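Local coordinates for taurocyamine kinase (Schistosoma mansoni, PDB 4WOE), which catalyses the reversible, magnesium-dependent transfer of a phosphate group between ATP and taurocyamine, giving N-phosphotaurocyamine and ADP, at residues A[61-66]-A[266-271]; A[125-130]-A[222-227]; A[425-430]-A[438-443]; A[496-501]-A[628-633]. The protein carries 4 engineered substitutions. One frame throughout, in Å; residues are numbered along the deposited sequence.

Contact 1. Residues A[61-66]-A[266-271]. With 3S5 (Taurocyamine), chain E; NO3 (nitrate ion), chain I.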
loop_
_atom_site.group_PDB
_atom_site.type_symbol
_atom_site.label_atom_id
_atom_site.label_comp_id
_atom_site.label_asym_id
_atom_site.label_seq_id
_atom_site.Cartn_x
_atom_site.Cartn_y
_atom_site.Cartn_z
ATOM N N LEU A 61 15.336 -11.244 4.948
ATOM C CA LEU A 61 16.202 -11.432 6.115
ATOM C C LEU A 61 17.271 -12.510 5.917
ATOM O O LEU A 61 17.138 -13.365 5.035
ATOM C CB LEU A 61 15.343 -11.784 7.337
ATOM C CG LEU A 61 14.325 -10.696 7.677
ATOM C CD1 LEU A 61 13.301 -11.185 8.686
ATOM C CD2 LEU A 61 15.045 -9.465 8.198
ATOM N N PRO A 62 18.329 -12.473 6.753
ATOM C CA PRO A 62 19.270 -13.589 6.872
ATOM C C PRO A 62 18.692 -14.679 7.739
ATOM O O PRO A 62 17.573 -14.533 8.243
ATOM C CB PRO A 62 20.461 -12.961 7.579
ATOM C CG PRO A 62 19.793 -11.961 8.510
ATOM C CD PRO A 62 18.703 -11.366 7.658
ATOM N N ARG A 63 19.461 -15.746 7.937
ATOM C CA ARG A 63 19.157 -16.701 8.979
ATOM C C ARG A 63 20.335 -16.750 9.967
ATOM O O ARG A 63 21.225 -15.897 9.931
ATOM C CB ARG A 63 18.849 -18.073 8.372
ATOM C CG ARG A 63 17.645 -18.060 7.391
ATOM C CD ARG A 63 16.365 -17.577 8.086
ATOM N NE ARG A 63 15.162 -17.725 7.262
ATOM C CZ ARG A 63 14.637 -16.767 6.498
ATOM N NH1 ARG A 63 15.214 -15.580 6.437
ATOM N NH2 ARG A 63 13.531 -16.993 5.797
ATOM N N SER A 64 20.335 -17.728 10.864
ATOM C CA SER A 64 21.394 -17.805 11.850
ATOM C C SER A 64 22.052 -19.179 11.814
ATOM O O SER A 64 21.361 -20.204 11.785
ATOM C CB SER A 64 20.844 -17.497 13.248
ATOM O OG SER A 64 19.584 -18.098 13.451
ATOM N N CYS A 65 23.380 -19.208 11.822
ATOM C CA CYS A 65 24.088 -20.492 11.775
ATOM C C CYS A 65 23.807 -21.316 13.025
ATOM O O CYS A 65 23.812 -22.552 12.983
ATOM C CB CYS A 65 25.592 -20.284 11.603
ATOM S SG CYS A 65 26.349 -19.211 12.842
ATOM N N ASP A 66 23.530 -20.614 14.121
ATOM C CA ASP A 66 23.122 -21.222 15.395
ATOM C C ASP A 66 22.668 -20.094 16.346
ATOM O O ASP A 66 22.791 -18.911 16.011
ATOM C CB ASP A 66 24.269 -22.043 16.003
ATOM C CG ASP A 66 25.488 -21.192 16.303
ATOM O OD1 ASP A 66 25.492 -20.514 17.359
ATOM O OD2 ASP A 66 26.428 -21.187 15.475
ATOM N N THR A 266 15.280 -17.545 17.870
ATOM C CA THR A 266 14.760 -18.350 16.766
ATOM C C THR A 266 15.704 -18.344 15.581
ATOM O O THR A 266 16.607 -17.524 15.503
ATOM C CB THR A 266 13.362 -17.851 16.288
ATOM O OG1 THR A 266 13.441 -16.480 15.863
ATOM C CG2 THR A 266 12.352 -17.956 17.404
ATOM N N PHE A 267 15.451 -19.242 14.634
ATOM C CA PHE A 267 16.259 -19.378 13.429
ATOM C C PHE A 267 16.186 -18.133 12.547
ATOM O O PHE A 267 17.206 -17.617 12.081
ATOM C CB PHE A 267 15.799 -20.614 12.656
ATOM C CG PHE A 267 16.582 -20.893 11.398
ATOM C CD1 PHE A 267 17.946 -21.157 11.451
ATOM C CD2 PHE A 267 15.934 -20.950 10.171
ATOM C CE1 PHE A 267 18.654 -21.443 10.298
ATOM C CE2 PHE A 267 16.626 -21.238 9.019
ATOM C CZ PHE A 267 17.992 -21.487 9.078
ATOM N N CYS A 268 14.974 -17.651 12.317
ATOM C CA CYS A 268 14.806 -16.450 11.532
ATOM C C CYS A 268 14.570 -15.277 12.473
ATOM O O CYS A 268 13.773 -15.366 13.411
ATOM C CB CYS A 268 13.657 -16.608 10.532
ATOM S SG CYS A 268 13.434 -15.162 9.450
ATOM N N PRO A 269 15.291 -14.172 12.248
ATOM C CA PRO A 269 15.163 -12.969 13.079
ATOM C C PRO A 269 13.732 -12.451 13.132
ATOM O O PRO A 269 13.387 -11.694 14.038
ATOM C CB PRO A 269 16.083 -11.961 12.379
ATOM C CG PRO A 269 17.099 -12.805 11.698
ATOM C CD PRO A 269 16.395 -14.063 11.278
ATOM N N SER A 270 12.907 -12.855 12.172
ATOM C CA SER A 270 11.533 -12.357 12.119
ATOM C C SER A 270 10.721 -12.849 13.308
ATOM O O SER A 270 9.765 -12.187 13.699
ATOM C CB SER A 270 10.838 -12.769 10.817
ATOM O OG SER A 270 10.734 -14.175 10.739
ATOM N N ASN A 271 11.121 -13.989 13.880
ATOM C CA ASN A 271 10.369 -14.631 14.957
ATOM C C ASN A 271 10.941 -14.461 16.382
ATOM O O ASN A 271 10.590 -15.226 17.277
ATOM C CB ASN A 271 10.234 -16.139 14.674
ATOM C CG ASN A 271 9.285 -16.453 13.519
ATOM O OD1 ASN A 271 8.147 -15.980 13.476
ATOM N ND2 ASN A 271 9.752 -17.273 12.585
HETATM N N01 3S5 E . 10.135 -16.712 9.017
HETATM C C02 3S5 E . 10.289 -16.353 7.771
HETATM N N03 3S5 E . 10.652 -17.237 6.886
HETATM N N04 3S5 E . 10.071 -15.056 7.392
HETATM C C05 3S5 E . 10.253 -14.709 6.008
HETATM C C06 3S5 E . 11.491 -13.824 5.868
HETATM S S07 3S5 E . 12.215 -13.943 4.271
HETATM O O08 3S5 E . 12.112 -15.358 3.729
HETATM O O09 3S5 E . 11.579 -12.963 3.286
HETATM O O10 3S5 E . 13.660 -13.555 4.452
HETATM N N NO3 I . 7.126 -17.802 9.086
HETATM O O1 NO3 I . 7.868 -17.540 10.091
HETATM O O2 NO3 I . 6.144 -17.043 8.811
HETATM O O3 NO3 I . 7.359 -18.822 8.357
#
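Segment 61-66, without regular structure, and the loop 266-271, with its short 3-10 turn at 269-270, run closest where the CA atoms of R63 and C268 lie 5.1 Å apart, with S64 facing F267 beside them. R63 and F267 are the chief partners. The aliphatic part of R63 crosses F267 at about a right angle, and CB sits over one face of the ring in a CH-pi contact, 4.0 Å from the ring centroid. The chain then bends at chi2 (-59°), which brings the guanidinium across C268, whose SG lies over one of its faces, 3.5 Å from NH1. P62 O lies in the guanidinium plane and accepts from NH1, which approaches from above the carbonyl plane; the flat group is thereby held against rotation while it meets taurocyamine: NH2 donates to sulfonate O08 at 3.0 Å, and NH1 and L61 N both give to O10. A long, cationic arginine suits a sulfonate. S64, small and polar, donates OG to F267 O at 2.8 Å, while L61 CD1 packs on S270 CB at 3.6 Å. At the ligand's other end, N01 donates to S270 OG. Loop 61-66, from the N-terminal family region, thus meets the loop of C268, the predicted active-site cysteine, in the guanidino-substrate pocket of a phosphagen kinase.

Contact 2. Residues A[125-130]-A[222-227]; sequences GRTVEG and EDHIRV
Two neighbouring strands of the antiparallel sheet of the phosphagen kinase C-terminal region, 117-126 and 225-232, meet here at their ends, beside R226, a predicted ATP-binding residue that touches the bound ADP. R126 and I225 form a hydrogen-bonded pair: R126 N donates to I225 O at 3.1 Å, and I225 N returns a nearly straight bond to R126 O. Their side chains share a face of the sheet, where R126 CB rests 3.5 Å from I225 CG1. G125 faces R226 as a non-hydrogen-bonded pair; without a side chain it lets D223 OD2 and the arginine come close. Beyond the strand pairing, H224 takes over. With CG anti to its carbonyl carbon (chi1 -72°), the imidazole turns its edge to the other segment, and ND1 accepts from V128 N at 2.8 Å, in the ring plane. NE2 is bonded to G132 O, so both ring nitrogens are engaged. A water joins R126 O, T127 OG1, D223 OD1 and H224 N; T127 OG1 also bonds I265 O, and D223 OD1 also accepts from F267 N. R226 NE donates in its guanidinium plane to the anti lone pair of D223 OD2 at 3.0 Å, and NH1 pairs with E222 OE2, a salt-bridge network at the nucleotide site of the kinase sheet.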
loop_
_atom_site.group_PDB
_atom_site.type_symbol
_atom_site.label_atom_id
_atom_site.label_comp_id
_atom_site.label_asym_id
_atom_site.label_seq_id
_atom_site.Cartn_x
_atom_site.Cartn_y
_atom_site.Cartn_z
ATOM N N GLY A 125 7.621 -20.765 18.591
ATOM C CA GLY A 125 8.845 -21.475 18.265
ATOM C C GLY A 125 9.783 -21.489 19.464
ATOM O O GLY A 125 9.725 -20.579 20.292
ATOM N N ARG A 126 10.637 -22.512 19.571
ATOM C CA ARG A 126 11.653 -22.534 20.631
ATOM C C ARG A 126 12.971 -23.113 20.132
ATOM O O ARG A 126 12.984 -24.043 19.324
ATOM C CB ARG A 126 11.189 -23.357 21.845
ATOM C CG ARG A 126 10.022 -22.807 22.632
ATOM C CD ARG A 126 10.431 -21.555 23.372
ATOM N NE ARG A 126 9.406 -21.112 24.305
ATOM C CZ ARG A 126 8.476 -20.202 24.023
ATOM N NH1 ARG A 126 8.428 -19.633 22.822
ATOM N NH2 ARG A 126 7.594 -19.848 24.951
ATOM N N THR A 127 14.072 -22.586 20.663
ATOM C CA THR A 127 15.398 -23.154 20.458
ATOM C C THR A 127 15.810 -23.869 21.725
ATOM O O THR A 127 15.583 -23.359 22.825
ATOM C CB THR A 127 16.452 -22.074 20.106
ATOM O OG1 THR A 127 16.049 -21.373 18.922
ATOM C CG2 THR A 127 17.833 -22.705 19.881
ATOM N N VAL A 128 16.385 -25.059 21.583
ATOM C CA VAL A 128 16.886 -25.818 22.735
ATOM C C VAL A 128 18.373 -25.525 22.882
ATOM O O VAL A 128 19.122 -25.634 21.907
ATOM C CB VAL A 128 16.656 -27.345 22.577
ATOM C CG1 VAL A 128 17.236 -28.127 23.763
ATOM C CG2 VAL A 128 15.154 -27.656 22.417
ATOM N N GLU A 129 18.788 -25.140 24.092
ATOM C CA GLU A 129 20.187 -24.770 24.375
ATOM C C GLU A 129 21.161 -25.914 24.132
ATOM O O GLU A 129 20.868 -27.076 24.443
ATOM C CB GLU A 129 20.343 -24.279 25.825
ATOM C CG GLU A 129 19.707 -22.919 26.106
ATOM C CD GLU A 129 19.935 -22.441 27.539
ATOM O OE1 GLU A 129 20.019 -23.286 28.456
ATOM O OE2 GLU A 129 20.035 -21.219 27.751
ATOM N N GLY A 130 22.314 -25.573 23.562
ATOM C CA GLY A 130 23.393 -26.527 23.367
ATOM C C GLY A 130 23.382 -27.222 22.017
ATOM O O GLY A 130 24.188 -28.135 21.779
ATOM N N GLU A 222 11.718 -25.509 10.565
ATOM C CA GLU A 222 12.204 -24.128 10.575
ATOM C C GLU A 222 12.821 -23.667 11.912
ATOM O O GLU A 222 13.559 -22.687 11.956
ATOM C CB GLU A 222 11.067 -23.187 10.197
ATOM C CG GLU A 222 11.357 -22.321 8.980
ATOM C CD GLU A 222 10.369 -21.180 8.853
ATOM O OE1 GLU A 222 9.261 -21.410 8.306
ATOM O OE2 GLU A 222 10.697 -20.057 9.324
ATOM N N ASP A 223 12.494 -24.365 12.993
ATOM C CA ASP A 223 13.076 -24.135 14.296
ATOM C C ASP A 223 13.230 -25.502 14.950
ATOM O O ASP A 223 12.774 -26.493 14.385
ATOM C CB ASP A 223 12.202 -23.222 15.141
ATOM C CG ASP A 223 12.482 -21.759 14.889
ATOM O OD1 ASP A 223 13.659 -21.348 15.061
ATOM O OD2 ASP A 223 11.527 -21.029 14.525
ATOM N N HIS A 224 13.867 -25.569 16.115
ATOM C CA HIS A 224 13.961 -26.830 16.852
ATOM C C HIS A 224 12.573 -27.395 17.107
ATOM O O HIS A 224 12.291 -28.511 16.693
ATOM C CB HIS A 224 14.722 -26.652 18.164
ATOM C CG HIS A 224 16.196 -26.456 17.980
ATOM N ND1 HIS A 224 17.031 -26.085 19.009
ATOM C CD2 HIS A 224 16.982 -26.565 16.882
ATOM C CE1 HIS A 224 18.268 -25.980 18.559
ATOM N NE2 HIS A 224 18.263 -26.270 17.269
ATOM N N ILE A 225 11.705 -26.622 17.760
ATOM C CA ILE A 225 10.287 -26.963 17.766
ATOM C C ILE A 225 9.416 -25.832 17.254
ATOM O O ILE A 225 9.667 -24.660 17.529
ATOM C CB ILE A 225 9.754 -27.364 19.176
ATOM C CG1 ILE A 225 10.151 -26.336 20.232
ATOM C CG2 ILE A 225 10.274 -28.711 19.573
ATOM C CD1 ILE A 225 9.704 -26.708 21.633
ATOM N N ARG A 226 8.390 -26.200 16.499
ATOM C CA ARG A 226 7.265 -25.303 16.293
ATOM C C ARG A 226 6.072 -25.949 16.990
ATOM O O ARG A 226 5.728 -27.109 16.730
ATOM C CB ARG A 226 6.995 -25.056 14.810
ATOM C CG ARG A 226 8.007 -24.133 14.136
ATOM C CD ARG A 226 7.882 -22.711 14.675
ATOM N NE ARG A 226 8.703 -21.760 13.926
ATOM C CZ ARG A 226 8.335 -21.149 12.797
ATOM N NH1 ARG A 226 9.171 -20.293 12.216
ATOM N NH2 ARG A 226 7.139 -21.382 12.250
ATOM N N VAL A 227 5.481 -25.210 17.917
ATOM C CA VAL A 227 4.397 -25.723 18.720
ATOM C C VAL A 227 3.103 -25.061 18.221
ATOM O O VAL A 227 3.005 -23.833 18.188
ATOM C CB VAL A 227 4.656 -25.450 20.212
ATOM C CG1 VAL A 227 3.611 -26.134 21.078
ATOM C CG2 VAL A 227 6.053 -25.939 20.590
HETATM O O HOH W 1 14.775 -22.925 16.904
#

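Contact 3. Residues A[425-430]-A[438-443]; sequences PRTGEA and DYLDPL. With 3S5 (Taurocyamine), chain F.
P425 packs against the helix 437-448 while its neighbour R426 turns away to the ligand. The closer part of this largely apolar contact, with no hydrogen bond across it, is the proline ring, whose CD meets L443 CD1 at 3.9 Å and whose CG lies 4.2 Å from L440 CD2. Compact and rigid, P425 fits between these leucines and the end of Y439, whose OH is bonded to T386 O and approaches P425 CB at 4.2 Å. A slighter contact follows at T427, a single methyl, where CG2 reaches L440 CD1; its OG1 is occupied by C630 O. Beyond this the segments part, and D438 on the helix is exposed to solvent, paired with K397. On the ligand side R426, bent at chi2 (-74°), holds the sulfonate of taurocyamine with two bonds, NH1 to O08 at 2.9 Å and NH2 to O09 at 2.8 Å. NH1 also donates to P425 O, in the guanidinium plane, which fixes the flat group's rotation. One face of the group is covered by N01 of the substrate, 3.4 Å above its centre. Such backing of the sulfonate-binding loop by an N-terminal-region helix belongs to the substrate site of a guanidino kinase.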
loop_
_atom_site.group_PDB
_atom_site.type_symbol
_atom_site.label_atom_id
_atom_site.label_comp_id
_atom_site.label_asym_id
_atom_site.label_seq_id
_atom_site.Cartn_x
_atom_site.Cartn_y
_atom_site.Cartn_z
ATOM N N PRO A 425 -13.069 16.279 -2.084
ATOM C CA PRO A 425 -13.568 14.927 -2.378
ATOM C C PRO A 425 -13.265 14.467 -3.816
ATOM O O PRO A 425 -12.748 15.249 -4.633
ATOM C CB PRO A 425 -15.078 15.072 -2.169
ATOM C CG PRO A 425 -15.354 16.505 -2.535
ATOM C CD PRO A 425 -14.156 17.275 -2.021
ATOM N N ARG A 426 -13.587 13.212 -4.118
ATOM C CA ARG A 426 -13.512 12.696 -5.485
ATOM C C ARG A 426 -14.798 11.946 -5.845
ATOM O O ARG A 426 -15.061 10.851 -5.320
ATOM C CB ARG A 426 -12.302 11.771 -5.661
ATOM C CG ARG A 426 -10.975 12.404 -5.307
ATOM C CD ARG A 426 -10.519 13.398 -6.365
ATOM N NE ARG A 426 -9.116 13.722 -6.153
ATOM C CZ ARG A 426 -8.677 14.594 -5.248
ATOM N NH1 ARG A 426 -9.541 15.270 -4.486
ATOM N NH2 ARG A 426 -7.372 14.800 -5.116
ATOM N N THR A 427 -15.584 12.513 -6.749
ATOM C CA THR A 427 -16.922 11.980 -7.016
ATOM C C THR A 427 -16.876 10.694 -7.847
ATOM O O THR A 427 -15.846 10.375 -8.429
ATOM C CB THR A 427 -17.800 13.011 -7.738
ATOM O OG1 THR A 427 -17.225 13.312 -9.006
ATOM C CG2 THR A 427 -17.905 14.308 -6.923
ATOM N N GLY A 428 -17.992 9.956 -7.885
ATOM C CA GLY A 428 -18.049 8.702 -8.614
ATOM C C GLY A 428 -18.656 8.753 -10.018
ATOM O O GLY A 428 -18.368 7.883 -10.867
ATOM N N GLU A 429 -19.506 9.754 -10.261
ATOM C CA GLU A 429 -20.087 9.969 -11.581
ATOM C C GLU A 429 -20.729 11.361 -11.672
ATOM O O GLU A 429 -20.914 12.043 -10.659
ATOM C CB GLU A 429 -21.113 8.872 -11.932
ATOM C CG GLU A 429 -22.483 8.978 -11.276
ATOM C CD GLU A 429 -23.478 8.002 -11.902
ATOM O OE1 GLU A 429 -23.536 7.944 -13.149
ATOM O OE2 GLU A 429 -24.196 7.285 -11.155
ATOM N N ALA A 430 -21.049 11.776 -12.890
ATOM C CA ALA A 430 -21.521 13.140 -13.138
ATOM C C ALA A 430 -22.798 13.419 -12.356
ATOM O O ALA A 430 -22.996 14.530 -11.867
ATOM C CB ALA A 430 -21.735 13.375 -14.643
ATOM N N ASP A 438 -26.590 19.302 -2.018
ATOM C CA ASP A 438 -26.504 20.096 -0.781
ATOM C C ASP A 438 -25.111 20.093 -0.178
ATOM O O ASP A 438 -24.741 21.000 0.576
ATOM C CB ASP A 438 -27.488 19.600 0.289
ATOM C CG ASP A 438 -28.862 20.210 0.152
ATOM O OD1 ASP A 438 -29.036 21.106 -0.702
ATOM O OD2 ASP A 438 -29.765 19.802 0.912
ATOM N N TYR A 439 -24.349 19.052 -0.472
ATOM C CA TYR A 439 -23.002 18.962 0.053
ATOM C C TYR A 439 -22.051 19.608 -0.950
ATOM O O TYR A 439 -21.242 20.468 -0.580
ATOM C CB TYR A 439 -22.634 17.496 0.332
ATOM C CG TYR A 439 -21.160 17.207 0.578
ATOM C CD1 TYR A 439 -20.557 17.509 1.795
ATOM C CD2 TYR A 439 -20.382 16.589 -0.401
ATOM C CE1 TYR A 439 -19.213 17.223 2.021
ATOM C CE2 TYR A 439 -19.046 16.296 -0.185
ATOM C CZ TYR A 439 -18.466 16.616 1.020
ATOM O OH TYR A 439 -17.138 16.320 1.219
ATOM N N LEU A 440 -22.174 19.208 -2.220
ATOM C CA LEU A 440 -21.213 19.616 -3.235
ATOM C C LEU A 440 -21.371 21.096 -3.644
ATOM O O LEU A 440 -20.373 21.797 -3.776
ATOM C CB LEU A 440 -21.305 18.685 -4.464
ATOM C CG LEU A 440 -20.640 17.310 -4.259
ATOM C CD1 LEU A 440 -20.984 16.261 -5.333
ATOM C CD2 LEU A 440 -19.131 17.465 -4.116
ATOM N N ASP A 441 -22.603 21.585 -3.813
ATOM C CA ASP A 441 -22.783 22.961 -4.314
ATOM C C ASP A 441 -22.245 24.089 -3.419
ATOM O O ASP A 441 -21.728 25.075 -3.945
ATOM C CB ASP A 441 -24.257 23.263 -4.612
ATOM C CG ASP A 441 -24.456 24.681 -5.141
ATOM O OD1 ASP A 441 -24.292 24.886 -6.358
ATOM O OD2 ASP A 441 -24.733 25.599 -4.337
ATOM N N PRO A 442 -22.387 23.988 -2.083
ATOM C CA PRO A 442 -21.754 25.088 -1.328
ATOM C C PRO A 442 -20.234 24.933 -1.256
ATOM O O PRO A 442 -19.529 25.939 -1.160
ATOM C CB PRO A 442 -22.402 24.990 0.072
ATOM C CG PRO A 442 -22.915 23.601 0.178
ATOM C CD PRO A 442 -23.281 23.173 -1.231
ATOM N N LEU A 443 -19.741 23.693 -1.316
ATOM C CA LEU A 443 -18.292 23.418 -1.389
ATOM C C LEU A 443 -17.677 24.018 -2.672
ATOM O O LEU A 443 -16.643 24.706 -2.632
ATOM C CB LEU A 443 -18.048 21.906 -1.333
ATOM C CG LEU A 443 -16.644 21.314 -1.230
ATOM C CD1 LEU A 443 -16.746 19.902 -0.679
ATOM C CD2 LEU A 443 -15.954 21.285 -2.585
HETATM N N01 3S5 F . -8.211 16.851 -7.811
HETATM C C02 3S5 F . -6.969 16.828 -7.444
HETATM N N03 3S5 F . -6.106 16.120 -8.121
HETATM N N04 3S5 F . -6.555 17.543 -6.352
HETATM C C05 3S5 F . -7.424 18.360 -5.531
HETATM C C06 3S5 F . -6.659 18.806 -4.265
HETATM S S07 3S5 F . -6.584 17.534 -3.038
HETATM O O08 3S5 F . -7.989 17.000 -2.817
HETATM O O09 3S5 F . -5.706 16.391 -3.501
HETATM O O10 3S5 F . -6.025 18.055 -1.731
#

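Contact 4. Residues A[496-501]-A[628-633]. With 3S5 (Taurocyamine), chain F.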
loop_
_atom_site.group_PDB
_atom_site.type_symbol
_atom_site.label_atom_id
_atom_site.label_comp_id
_atom_site.label_asym_id
_atom_site.label_seq_id
_atom_site.Cartn_x
_atom_site.Cartn_y
_atom_site.Cartn_z
ATOM N N PHE A 496 -16.791 7.528 -13.278
ATOM C CA PHE A 496 -15.463 8.117 -13.178
ATOM C C PHE A 496 -14.396 7.102 -12.719
ATOM O O PHE A 496 -14.737 6.048 -12.186
ATOM C CB PHE A 496 -15.519 9.313 -12.221
ATOM C CG PHE A 496 -16.377 10.447 -12.719
ATOM C CD1 PHE A 496 -16.719 10.534 -14.067
ATOM C CD2 PHE A 496 -16.840 11.424 -11.839
ATOM C CE1 PHE A 496 -17.520 11.582 -14.532
ATOM C CE2 PHE A 496 -17.626 12.477 -12.296
ATOM C CZ PHE A 496 -17.970 12.559 -13.640
ATOM N N PRO A 497 -13.100 7.420 -12.917
ATOM C CA PRO A 497 -12.031 6.461 -12.610
ATOM C C PRO A 497 -11.995 6.000 -11.168
ATOM O O PRO A 497 -11.308 5.018 -10.879
ATOM C CB PRO A 497 -10.755 7.243 -12.933
ATOM C CG PRO A 497 -11.158 8.195 -13.983
ATOM C CD PRO A 497 -12.561 8.623 -13.583
ATOM N N THR A 498 -12.705 6.705 -10.290
ATOM C CA THR A 498 -12.785 6.342 -8.878
ATOM C C THR A 498 -13.441 4.975 -8.682
ATOM O O THR A 498 -12.855 4.074 -8.068
ATOM C CB THR A 498 -13.580 7.398 -8.082
ATOM O OG1 THR A 498 -14.756 7.744 -8.821
ATOM C CG2 THR A 498 -12.745 8.645 -7.842
ATOM N N ILE A 499 -14.647 4.807 -9.229
ATOM C CA ILE A 499 -15.437 3.624 -8.923
ATOM C C ILE A 499 -15.846 2.796 -10.137
ATOM O O ILE A 499 -16.444 1.726 -9.981
ATOM C CB ILE A 499 -16.709 4.007 -8.142
ATOM C CG1 ILE A 499 -17.682 4.790 -9.043
ATOM C CG2 ILE A 499 -16.321 4.791 -6.900
ATOM C CD1 ILE A 499 -19.086 4.919 -8.476
ATOM N N MET A 500 -15.512 3.267 -11.332
ATOM C CA MET A 500 -15.814 2.519 -12.558
ATOM C C MET A 500 -15.183 1.112 -12.543
ATOM O O MET A 500 -14.149 0.884 -11.922
ATOM C CB MET A 500 -15.350 3.302 -13.805
ATOM C CG MET A 500 -13.828 3.363 -14.033
ATOM S SD MET A 500 -13.320 4.544 -15.340
ATOM C CE MET A 500 -14.307 4.026 -16.738
ATOM N N SER A 501 -15.823 0.174 -13.231
ATOM C CA SER A 501 -15.317 -1.190 -13.314
ATOM C C SER A 501 -14.239 -1.362 -14.380
ATOM O O SER A 501 -14.097 -0.527 -15.275
ATOM C CB SER A 501 -16.460 -2.156 -13.607
ATOM O OG SER A 501 -16.860 -2.037 -14.960
ATOM N N ILE A 628 -17.962 18.751 -16.367
ATOM C CA ILE A 628 -17.980 18.019 -15.115
ATOM C C ILE A 628 -16.795 17.059 -14.999
ATOM O O ILE A 628 -16.437 16.372 -15.957
ATOM C CB ILE A 628 -19.274 17.238 -14.971
ATOM C CG1 ILE A 628 -20.465 18.188 -15.150
ATOM C CG2 ILE A 628 -19.315 16.502 -13.621
ATOM C CD1 ILE A 628 -21.747 17.452 -15.465
ATOM N N THR A 629 -16.199 17.028 -13.809
ATOM C CA THR A 629 -15.015 16.239 -13.546
ATOM C C THR A 629 -15.124 15.471 -12.215
ATOM O O THR A 629 -16.068 15.658 -11.442
ATOM C CB THR A 629 -13.790 17.139 -13.512
ATOM O OG1 THR A 629 -14.047 18.196 -12.584
ATOM C CG2 THR A 629 -13.541 17.744 -14.904
ATOM N N CYS A 630 -14.136 14.623 -11.961
ATOM C CA CYS A 630 -14.070 13.823 -10.741
ATOM C C CYS A 630 -14.089 14.693 -9.480
ATOM O O CYS A 630 -14.989 14.571 -8.633
ATOM C CB CYS A 630 -12.812 12.953 -10.757
ATOM S SG CYS A 630 -12.660 11.906 -9.299
ATOM N N CYS A 631 -13.081 15.554 -9.371
ATOM C CA CYS A 631 -12.957 16.508 -8.280
ATOM C C CYS A 631 -13.705 17.808 -8.606
ATOM O O CYS A 631 -13.599 18.315 -9.727
ATOM C CB CYS A 631 -11.481 16.808 -8.015
ATOM S SG CYS A 631 -11.171 17.922 -6.626
ATOM N N PRO A 632 -14.462 18.351 -7.631
ATOM C CA PRO A 632 -15.162 19.638 -7.815
ATOM C C PRO A 632 -14.206 20.820 -8.127
ATOM O O PRO A 632 -14.631 21.798 -8.757
ATOM C CB PRO A 632 -15.869 19.854 -6.462
ATOM C CG PRO A 632 -15.095 19.000 -5.476
ATOM C CD PRO A 632 -14.662 17.800 -6.277
ATOM N N SER A 633 -12.948 20.733 -7.696
ATOM C CA SER A 633 -11.948 21.764 -8.030
ATOM C C SER A 633 -11.673 21.927 -9.541
ATOM O O SER A 633 -11.143 22.953 -9.963
ATOM C CB SER A 633 -10.619 21.462 -7.332
ATOM O OG SER A 633 -9.857 20.534 -8.089
HETATM N N01 3S5 F . -8.211 16.851 -7.811
HETATM C C02 3S5 F . -6.969 16.828 -7.444
HETATM N N03 3S5 F . -6.106 16.120 -8.121
HETATM N N04 3S5 F . -6.555 17.543 -6.352
HETATM C C05 3S5 F . -7.424 18.360 -5.531
HETATM C C06 3S5 F . -6.659 18.806 -4.265
HETATM S S07 3S5 F . -6.584 17.534 -3.038
HETATM O O08 3S5 F . -7.989 17.000 -2.817
HETATM O O09 3S5 F . -5.706 16.391 -3.501
HETATM O O10 3S5 F . -6.025 18.055 -1.731
#
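Apolar packing carries much of the contact between F496 and the loop 628-633. F496, with CG anti to its carbonyl carbon (chi1 -65°), swings its ring toward the other segment. I628 CG2 comes to the ring edge at CZ, 4.2 Å away and near the ring plane, the two side chains crossing at about a right angle. T498 adds a methyl, its CG2 standing 3.6 Å from C630 SG. Ring-to-backbone contacts form a second group: CD2 lies 3.8 Å from C630 CA, and CE2 comes within 3.6 Å of T629 O, which is itself bonded to Y433 OH. A flat aromatic can thus meet a side-chain methyl at its edge and backbone atoms of the next two residues. Both loops belong to the phosphagen kinase C-terminal region of the second unit, and 628-633 carries C631, the predicted active-site cysteine. Hydrogen bonds act within each loop and toward the substrate. F496 O accepts from both I499 N and M500 N, curling the first loop into a tight turn. S633 N donates to C631 SG at 3.5 Å, and the taurocyamine N01 donates to the same sulfur at 3.4 Å, so two N-H groups grip it. Outside partners hold both loops: T498 OG1 is bonded to T427 O, and C630 N to D586 OD1.

Overall arrangement
The four contacts fall into two pairs, one on each side of the chain's centre, and each pair lies at its own taurocyamine. Contacts 1 and 2 have centres 12 Å apart and touch through F267 N and D223 OD1, 2.8 Å apart in a probable hydrogen bond, which links the cysteine loop to the network around R226; contact 2 is nested within the loop that contact 1 closes. Contacts 3 and 4, with centres 10 Å apart, both reach the second taurocyamine. Segments 61-66 and 425-430 play matching parts, each giving an arginine to the sulfonate. About 52 Å separates the centres of contacts 1 and 3, so the two substrate sites stand well apart.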